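Local structure of ADP-ribosylation factor-binding protein GGA1 (5CN1) at residues L64-Q69 / Q84-E89. The protein may regulate membrane traffic through the trans-Golgi network, binds ARF1 and ARF2, and is represented here by its C-terminal gamma-adaptin ear domain. Numbering follows the deposited sequence.
Sequences LSLQPQ and QIASVE
Ser-65 O is gripped twice: the amide N of Ser-87 donates to it at 2.8 Å, in the carbonyl plane, and the CA-H of Ala-86 adds a softer contact from CA at 3.1 Å. This is antiparallel pairing within the immunoglobulin-like beta sandwich of the ear domain, where strand 63-66 lies along strand 82-89, itself bonded through Ala-86 and Val-88 to strand 34-43. Ser-65 N returns a nearly straight bond to Ser-87 O (169° at the hydrogen), although the donor is tilted from the carbonyl plane. The N-H and C=O of both serines are thus used, as in any hydrogen-bonded antiparallel pair. Two residues on, Gln-67 N donates to Ile-85 O at 2.8 Å, approaching almost head-on to the carbonyl.

Leu-64, Leu-66, Ala-86 and Val-88 share the face turned to the other sheet, and apolar residues suit it: Leu-66 also meets Val-56 of strand 52-56. The small methyl of Ala-86 allows Leu-66 CD2 to come within 3.7 Å of Ala-86 CB. Leu-64, its CG swung anti to the backbone N (chi1 176°), sends CD2 back across the strands, 4.3 Å from Val-88 CG2.

Past Leu-66 the contact is made by glutamine side chains. Gln-84 and Gln-69 meet at their aliphatic parts, CB to CB 3.9 Å, while their amide planes stand 61° apart; Phe-52 and Leu-54 lie beside them. On the opposite face, the extended Gln-67 chain runs beside Ile-85, its CB and CG passing close to Ile-85 O and its amide lying against Ile-85 CB and CG2, with CD 3.8 Å from Ile-85 CB; its polar end suits an exposed position. The short serines fit the same outer face closely, Ser-87 OG lying 3.3 Å from Ser-65 CB.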
ATOM      1  N   LEU A  64       2.935  -1.769  13.344  1.00 39.18           N
ATOM      2  CA  LEU A  64       2.985  -1.237  11.995  1.00 38.44           C
ATOM      3  C   LEU A  64       3.598   0.139  12.086  1.00 38.86           C
ATOM      4  O   LEU A  64       3.191   0.937  12.908  1.00 38.24           O
ATOM      5  CB  LEU A  64       1.576  -1.162  11.433  1.00 39.15           C
ATOM      6  CG  LEU A  64       1.185  -0.569  10.072  1.00 40.92           C
ATOM      7  CD1 LEU A  64       0.936   0.921  10.200  1.00 42.15           C
ATOM      8  CD2 LEU A  64       2.147  -0.870   8.940  1.00 41.34           C
ATOM      9  N   SER A  65       4.600   0.394  11.255  1.00 37.67           N
ATOM     10  CA  SER A  65       5.277   1.660  11.214  1.00 38.58           C
ATOM     11  C   SER A  65       5.088   2.152   9.774  1.00 41.27           C
ATOM     12  O   SER A  65       5.401   1.454   8.825  1.00 42.16           O
ATOM     13  CB  SER A  65       6.737   1.456  11.634  1.00 44.59           C
ATOM     14  OG  SER A  65       7.596   2.471  11.189  1.00 47.81           O
ATOM     15  N   LEU A  66       4.477   3.319   9.629  1.00 40.46           N
ATOM     16  CA  LEU A  66       4.159   3.896   8.338  1.00 41.19           C
ATOM     17  C   LEU A  66       4.932   5.175   8.160  1.00 38.86           C
ATOM     18  O   LEU A  66       4.846   6.055   9.017  1.00 41.71           O
ATOM     19  CB  LEU A  66       2.665   4.240   8.250  1.00 43.45           C
ATOM     20  CG  LEU A  66       1.720   3.396   7.395  1.00 47.16           C
ATOM     21  CD1 LEU A  66       0.394   4.128   7.191  1.00 49.89           C
ATOM     22  CD2 LEU A  66       2.326   3.085   6.045  1.00 48.67           C
ATOM     23  N   GLN A  67       5.667   5.294   7.058  1.00 36.52           N
ATOM     24  CA  GLN A  67       6.337   6.547   6.738  1.00 36.16           C
ATOM     25  C   GLN A  67       5.449   7.374   5.860  1.00 34.56           C
ATOM     26  O   GLN A  67       4.532   6.846   5.237  1.00 32.88           O
ATOM     27  CB  GLN A  67       7.667   6.298   6.040  1.00 38.85           C
ATOM     28  CG  GLN A  67       8.727   5.742   6.977  1.00 45.31           C
ATOM     29  CD  GLN A  67      10.077   5.498   6.300  1.00 51.37           C
ATOM     30  OE1 GLN A  67      10.464   6.206   5.355  1.00 51.90           O
ATOM     31  NE2 GLN A  67      10.813   4.499   6.800  1.00 53.25           N
ATOM     32  N   PRO A  68       5.718   8.689   5.795  1.00 35.19           N
ATOM     33  CA  PRO A  68       4.921   9.505   4.881  1.00 34.60           C
ATOM     34  C   PRO A  68       5.254   9.177   3.430  1.00 37.03           C
ATOM     35  O   PRO A  68       6.391   8.863   3.096  1.00 36.92           O
ATOM     36  CB  PRO A  68       5.315  10.950   5.229  1.00 35.81           C
ATOM     37  CG  PRO A  68       6.638  10.859   5.928  1.00 35.42           C
ATOM     38  CD  PRO A  68       6.784   9.458   6.473  1.00 33.97           C
ATOM     39  N   GLN A  69       4.244   9.226   2.585  1.00 38.27           N
ATOM     40  CA  GLN A  69       4.397   8.946   1.166  1.00 37.35           C
ATOM     41  C   GLN A  69       5.160  10.033   0.428  1.00 35.58           C
ATOM     42  O   GLN A  69       5.222  11.148   0.905  1.00 39.18           O
ATOM     43  CB  GLN A  69       3.025   8.742   0.538  1.00 36.86           C
ATOM     44  CG  GLN A  69       2.073   9.915   0.674  1.00 36.93           C
ATOM     45  CD  GLN A  69       0.675   9.611   0.186  1.00 37.72           C
ATOM     46  OE1 GLN A  69      -0.075  10.524  -0.106  1.00 46.46           O
ATOM     47  NE2 GLN A  69       0.307   8.348   0.116  1.00 42.66           N
ATOM     48  N   GLN A  84       5.825   4.714  -0.797  1.00 33.46           N
ATOM     49  CA  GLN A  84       5.646   4.885   0.653  1.00 33.28           C
ATOM     50  C   GLN A  84       6.180   3.654   1.342  1.00 30.93           C
ATOM     51  O   GLN A  84       5.789   2.520   1.008  1.00 26.42           O
ATOM     52  CB  GLN A  84       4.165   5.033   0.998  1.00 31.62           C
ATOM     53  CG  GLN A  84       3.896   5.277   2.483  1.00 32.73           C
ATOM     54  CD  GLN A  84       2.439   5.656   2.778  1.00 30.93           C
ATOM     55  OE1 GLN A  84       2.169   6.300   3.784  1.00 31.50           O
ATOM     56  NE2 GLN A  84       1.512   5.270   1.902  1.00 28.51           N
ATOM     57  N   ILE A  85       7.034   3.893   2.322  1.00 31.55           N
ATOM     58  CA  ILE A  85       7.613   2.814   3.098  1.00 36.20           C
ATOM     59  C   ILE A  85       6.795   2.541   4.375  1.00 35.00           C
ATOM     60  O   ILE A  85       6.436   3.474   5.124  1.00 37.14           O
ATOM     61  CB  ILE A  85       9.047   3.131   3.522  1.00 41.10           C
ATOM     62  CG1 ILE A  85       9.902   3.625   2.340  1.00 45.14           C
ATOM     63  CG2 ILE A  85       9.665   1.900   4.184  1.00 46.14           C
ATOM     64  CD1 ILE A  85      10.223   2.581   1.297  1.00 45.68           C
ATOM     65  N   ALA A  86       6.528   1.256   4.601  1.00 33.45           N
ATOM     66  CA  ALA A  86       5.954   0.733   5.817  1.00 33.95           C
ATOM     67  C   ALA A  86       6.840  -0.394   6.344  1.00 37.45           C
ATOM     68  O   ALA A  86       7.607  -0.989   5.597  1.00 43.95           O
ATOM     69  CB  ALA A  86       4.560   0.194   5.545  1.00 34.07           C
ATOM     70  N   SER A  87       6.736  -0.687   7.632  1.00 38.44           N
ATOM     71  CA  SER A  87       7.280  -1.919   8.183  1.00 38.31           C
ATOM     72  C   SER A  87       6.283  -2.584   9.130  1.00 38.95           C
ATOM     73  O   SER A  87       5.360  -1.948   9.688  1.00 41.22           O
ATOM     74  CB  SER A  87       8.619  -1.687   8.859  1.00 40.55           C
ATOM     75  OG  SER A  87       8.469  -0.900  10.013  1.00 47.72           O
ATOM     76  N   VAL A  88       6.444  -3.891   9.244  1.00 38.41           N
ATOM     77  CA  VAL A  88       5.604  -4.732  10.079  1.00 38.81           C
ATOM     78  C   VAL A  88       6.544  -5.532  10.962  1.00 39.35           C
ATOM     79  O   VAL A  88       7.478  -6.148  10.471  1.00 36.97           O
ATOM     80  CB  VAL A  88       4.736  -5.670   9.234  1.00 39.26           C
ATOM     81  CG1 VAL A  88       4.068  -6.705  10.105  1.00 42.95           C
ATOM     82  CG2 VAL A  88       3.663  -4.878   8.512  1.00 42.11           C
ATOM     83  N   GLU A  89       6.310  -5.502  12.266  1.00 41.34           N
ATOM     84  CA  GLU A  89       7.279  -6.041  13.221  1.00 42.22           C
ATOM     85  C   GLU A  89       6.554  -6.741  14.356  1.00 42.46           C
ATOM     86  O   GLU A  89       5.544  -6.238  14.881  1.00 38.69           O
ATOM     87  CB  GLU A  89       8.215  -4.925  13.734  1.00 42.65           C
ATOM     88  CG  GLU A  89       9.172  -5.316  14.862  1.00 45.24           C
ATOM     89  OE1 GLU A  89       8.020  -3.071  17.023  1.00 48.91           O
ATOM     90  OE2 GLU A  89      12.049  -5.930  14.846  1.00 67.50           O
TER